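Long-range contact in cytosine deaminase (PDB 4R85), which probably catalyses the hydrolytic deamination of cytosine and 5-methylcytosine, using an iron(II) ion held in an amidohydrolase barrel: residues L59-N71 with E78-I90. Sequence-based numbering, arbitrary orientation.
Sequences LDATLTAGEPEWN and EGITRWSQRKASI
Arg82 and Glu69 meet flat on flat: the carboxylate lies over one face of the guanidinium, their planes only 12° apart, with Glu69 OE1 above its centre. No N-H points at that oxygen, so the long salt bridge, 3.7 Å from Glu69 OE1 to Arg82 NH1, is a matter of charge alone, and OE1 also pairs with Arg72. The N-H groups of Arg82 turn to other acceptors, all somewhat tilted from the guanidinium plane. Arg82 NE reaches Trp70 O at 3.0 Å. Arg82 NH1 forms a salt bridge to Glu78 OE1 at 2.9 Å, and NH2 bonds to Gln85 OE1. A bend at chi2 (-70°) folds the arginine back along its helix, where Glu78, one turn earlier, and Gln85, one turn later, fix its orientation. Gln85 suits this place because its amide serves both sides: OE1 accepts from Arg82, while NE2 gives a nearly straight bond (171°) to Glu69 OE2, approaching from above the carboxylate plane. Pro68, which follows a cis peptide bond, rests its CD 3.6 Å from Gln85 CB.

Farther along the helix, Arg86 lies side by side with Glu67. Arg86 NE meets Glu67 OE1 at 2.6 Å, in the guanidinium plane and nearly along the C-O axis, and NH1 adds a weak bond to the same oxygen; Asp94 is a further carboxylate partner of NH1. Deeper in, Ala61 CB makes a CH-pi contact 3.8 Å from the centroid of the Trp83 six-membered ring, and Lys87 CG lies over the opposite face, toward the rim. A small methyl suits this close approach, while Trp83 NE1 is anchored on Asp119.

The whole fastens the loop after strand 47-57, the strand bearing metal ligand His56, onto helix 76-87: a beta-alpha loop beside the active site, as in the TIM-barrel amidohydrolases.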
# COMPACT_ATOMS: atom_id res chain seq x y z
N LEU A 59 10.73 9.82 -15.72
CA LEU A 59 10.86 8.87 -16.82
C LEU A 59 12.29 8.70 -17.33
O LEU A 59 12.61 7.68 -17.93
CB LEU A 59 9.94 9.26 -17.99
CG LEU A 59 8.46 9.07 -17.72
CD1 LEU A 59 7.64 9.45 -18.94
CD2 LEU A 59 8.18 7.63 -17.30
N ASP A 60 13.14 9.69 -17.10
CA ASP A 60 14.53 9.54 -17.55
C ASP A 60 15.26 8.46 -16.76
O ASP A 60 16.12 7.76 -17.29
CB ASP A 60 15.29 10.87 -17.56
CG ASP A 60 15.41 11.52 -16.19
OD1 ASP A 60 16.34 12.33 -16.01
OD2 ASP A 60 14.59 11.22 -15.28
N ALA A 61 14.89 8.31 -15.49
CA ALA A 61 15.58 7.38 -14.59
C ALA A 61 14.86 6.04 -14.43
O ALA A 61 15.38 5.13 -13.80
CB ALA A 61 15.80 8.02 -13.22
N THR A 62 13.68 5.92 -15.01
CA THR A 62 12.87 4.72 -14.81
C THR A 62 13.58 3.44 -15.29
O THR A 62 14.30 3.44 -16.29
CB THR A 62 11.48 4.87 -15.48
OG1 THR A 62 10.63 3.80 -15.05
CG2 THR A 62 11.61 4.84 -17.00
N LEU A 63 13.39 2.35 -14.55
CA LEU A 63 13.90 1.03 -14.92
C LEU A 63 15.43 0.96 -14.91
O LEU A 63 16.02 0.17 -15.65
CB LEU A 63 13.37 0.58 -16.29
CG LEU A 63 11.87 0.76 -16.53
CD1 LEU A 63 11.45 0.23 -17.90
CD2 LEU A 63 11.08 0.08 -15.42
N THR A 64 16.08 1.78 -14.08
CA THR A 64 17.54 1.77 -13.99
C THR A 64 18.03 1.33 -12.61
O THR A 64 19.22 1.43 -12.31
CB THR A 64 18.18 3.15 -14.30
OG1 THR A 64 17.81 4.11 -13.30
CG2 THR A 64 17.76 3.66 -15.67
N ALA A 65 17.11 0.85 -11.78
CA ALA A 65 17.47 0.34 -10.45
C ALA A 65 18.61 -0.69 -10.49
O ALA A 65 18.54 -1.68 -11.23
CB ALA A 65 16.25 -0.27 -9.77
N GLY A 66 19.65 -0.43 -9.71
CA GLY A 66 20.80 -1.32 -9.59
C GLY A 66 21.91 -1.12 -10.61
O GLY A 66 22.89 -1.88 -10.62
N GLU A 67 21.76 -0.12 -11.47
CA GLU A 67 22.74 0.17 -12.52
C GLU A 67 23.50 1.44 -12.19
O GLU A 67 22.91 2.52 -12.18
CB GLU A 67 22.03 0.37 -13.86
CG GLU A 67 21.18 -0.80 -14.33
CD GLU A 67 20.38 -0.49 -15.59
OE1 GLU A 67 20.41 0.68 -16.05
OE2 GLU A 67 19.72 -1.41 -16.12
N PRO A 68 24.82 1.34 -11.96
CA PRO A 68 25.66 0.14 -11.95
C PRO A 68 25.70 -0.52 -10.57
O PRO A 68 26.22 -1.62 -10.42
CB PRO A 68 27.04 0.70 -12.32
CG PRO A 68 27.05 2.05 -11.70
CD PRO A 68 25.62 2.57 -11.78
N GLU A 69 25.14 0.15 -9.57
CA GLU A 69 24.98 -0.49 -8.27
C GLU A 69 23.73 -0.01 -7.54
O GLU A 69 23.06 0.92 -7.99
CB GLU A 69 26.24 -0.33 -7.40
CG GLU A 69 26.64 1.11 -7.12
CD GLU A 69 28.03 1.21 -6.51
OE1 GLU A 69 28.20 0.90 -5.31
OE2 GLU A 69 28.97 1.59 -7.24
N TRP A 70 23.43 -0.65 -6.42
CA TRP A 70 22.19 -0.39 -5.70
C TRP A 70 22.29 0.75 -4.67
O TRP A 70 23.35 1.01 -4.11
CB TRP A 70 21.71 -1.67 -5.01
CG TRP A 70 21.18 -2.68 -5.97
CD1 TRP A 70 21.88 -3.67 -6.60
CD2 TRP A 70 19.83 -2.78 -6.43
NE1 TRP A 70 21.04 -4.39 -7.42
CE2 TRP A 70 19.78 -3.86 -7.33
CE3 TRP A 70 18.65 -2.07 -6.16
CZ2 TRP A 70 18.60 -4.25 -7.97
CZ3 TRP A 70 17.48 -2.46 -6.80
CH2 TRP A 70 17.46 -3.53 -7.69
N ASN A 71 21.16 1.41 -4.45
CA ASN A 71 21.01 2.37 -3.35
C ASN A 71 20.86 1.59 -2.04
O ASN A 71 19.76 1.18 -1.69
CB ASN A 71 19.77 3.24 -3.61
CG ASN A 71 19.60 4.37 -2.58
OD1 ASN A 71 20.21 4.37 -1.52
ND2 ASN A 71 18.74 5.33 -2.91
N GLU A 78 22.02 9.11 -1.46
CA GLU A 78 22.67 8.00 -2.15
C GLU A 78 22.01 7.80 -3.52
O GLU A 78 22.68 7.50 -4.49
CB GLU A 78 22.66 6.70 -1.35
CG GLU A 78 23.40 5.57 -2.08
CD GLU A 78 23.59 4.30 -1.28
OE1 GLU A 78 24.03 3.30 -1.88
OE2 GLU A 78 23.32 4.29 -0.05
N GLY A 79 20.70 8.01 -3.59
CA GLY A 79 19.99 7.90 -4.86
C GLY A 79 20.59 8.81 -5.92
O GLY A 79 20.80 8.40 -7.06
N ILE A 80 20.86 10.05 -5.53
CA ILE A 80 21.48 11.02 -6.43
C ILE A 80 22.88 10.57 -6.84
O ILE A 80 23.27 10.69 -8.01
CB ILE A 80 21.54 12.41 -5.78
CG1 ILE A 80 20.12 12.93 -5.55
CG2 ILE A 80 22.37 13.39 -6.64
CD1 ILE A 80 20.03 14.12 -4.60
N THR A 81 23.64 10.04 -5.89
CA THR A 81 24.97 9.51 -6.21
C THR A 81 24.89 8.39 -7.25
O THR A 81 25.67 8.36 -8.20
CB THR A 81 25.68 9.00 -4.96
OG1 THR A 81 25.91 10.10 -4.08
CG2 THR A 81 27.02 8.34 -5.32
N ARG A 82 23.94 7.48 -7.07
CA ARG A 82 23.80 6.34 -7.97
C ARG A 82 23.35 6.79 -9.35
O ARG A 82 23.80 6.26 -10.37
CB ARG A 82 22.80 5.32 -7.41
CG ARG A 82 23.22 4.68 -6.10
CD ARG A 82 24.42 3.73 -6.25
NE ARG A 82 24.96 3.42 -4.93
CZ ARG A 82 26.16 3.78 -4.51
NH1 ARG A 82 26.54 3.46 -3.28
NH2 ARG A 82 27.00 4.43 -5.31
N TRP A 83 22.45 7.77 -9.37
CA TRP A 83 21.95 8.32 -10.62
C TRP A 83 23.08 8.99 -11.38
O TRP A 83 23.18 8.87 -12.61
CB TRP A 83 20.82 9.32 -10.36
CG TRP A 83 20.36 10.04 -11.60
CD1 TRP A 83 20.33 11.39 -11.80
CD2 TRP A 83 19.86 9.44 -12.81
NE1 TRP A 83 19.84 11.66 -13.06
CE2 TRP A 83 19.55 10.49 -13.70
CE3 TRP A 83 19.66 8.12 -13.23
CZ2 TRP A 83 19.04 10.26 -14.98
CZ3 TRP A 83 19.15 7.89 -14.51
CH2 TRP A 83 18.85 8.96 -15.37
N SER A 84 23.93 9.70 -10.66
CA SER A 84 25.11 10.31 -11.26
C SER A 84 26.01 9.27 -11.96
O SER A 84 26.52 9.51 -13.04
CB SER A 84 25.90 11.10 -10.21
OG SER A 84 27.00 11.76 -10.80
N GLN A 85 26.19 8.11 -11.33
CA GLN A 85 26.92 7.01 -11.97
C GLN A 85 26.23 6.52 -13.23
O GLN A 85 26.89 6.20 -14.23
CB GLN A 85 27.03 5.83 -11.00
CG GLN A 85 27.87 6.09 -9.79
CD GLN A 85 27.90 4.88 -8.88
OE1 GLN A 85 26.90 4.55 -8.25
NE2 GLN A 85 29.04 4.19 -8.83
N ARG A 86 24.91 6.41 -13.17
CA ARG A 86 24.12 5.88 -14.28
C ARG A 86 24.13 6.85 -15.46
O ARG A 86 24.07 6.42 -16.61
CB ARG A 86 22.68 5.61 -13.82
CG ARG A 86 21.77 5.00 -14.90
CD ARG A 86 22.41 3.77 -15.54
NE ARG A 86 21.48 3.06 -16.42
CZ ARG A 86 21.27 3.38 -17.70
NH1 ARG A 86 20.39 2.69 -18.41
NH2 ARG A 86 21.93 4.38 -18.26
N LYS A 87 24.22 8.15 -15.16
CA LYS A 87 24.20 9.17 -16.21
C LYS A 87 25.33 9.04 -17.20
O LYS A 87 25.22 9.49 -18.34
CB LYS A 87 24.20 10.58 -15.60
CG LYS A 87 22.82 11.05 -15.22
CD LYS A 87 22.89 11.99 -14.03
CE LYS A 87 23.29 13.39 -14.43
NZ LYS A 87 23.19 14.31 -13.25
N ALA A 88 26.43 8.42 -16.78
CA ALA A 88 27.59 8.24 -17.64
C ALA A 88 27.32 7.30 -18.80
O ALA A 88 28.05 7.30 -19.79
CB ALA A 88 28.78 7.75 -16.83
N SER A 89 26.27 6.48 -18.70
CA SER A 89 25.90 5.57 -19.78
C SER A 89 24.51 5.82 -20.38
O SER A 89 23.99 4.99 -21.11
CB SER A 89 26.03 4.11 -19.34
OG SER A 89 25.20 3.84 -18.22
N ILE A 90 23.91 6.97 -20.05
CA ILE A 90 22.65 7.33 -20.68
C ILE A 90 22.85 7.64 -22.15
O ILE A 90 23.76 8.39 -22.52
CB ILE A 90 22.03 8.57 -20.03
CG1 ILE A 90 21.61 8.28 -18.59
CG2 ILE A 90 20.81 9.05 -20.83
CD1 ILE A 90 20.97 9.48 -17.93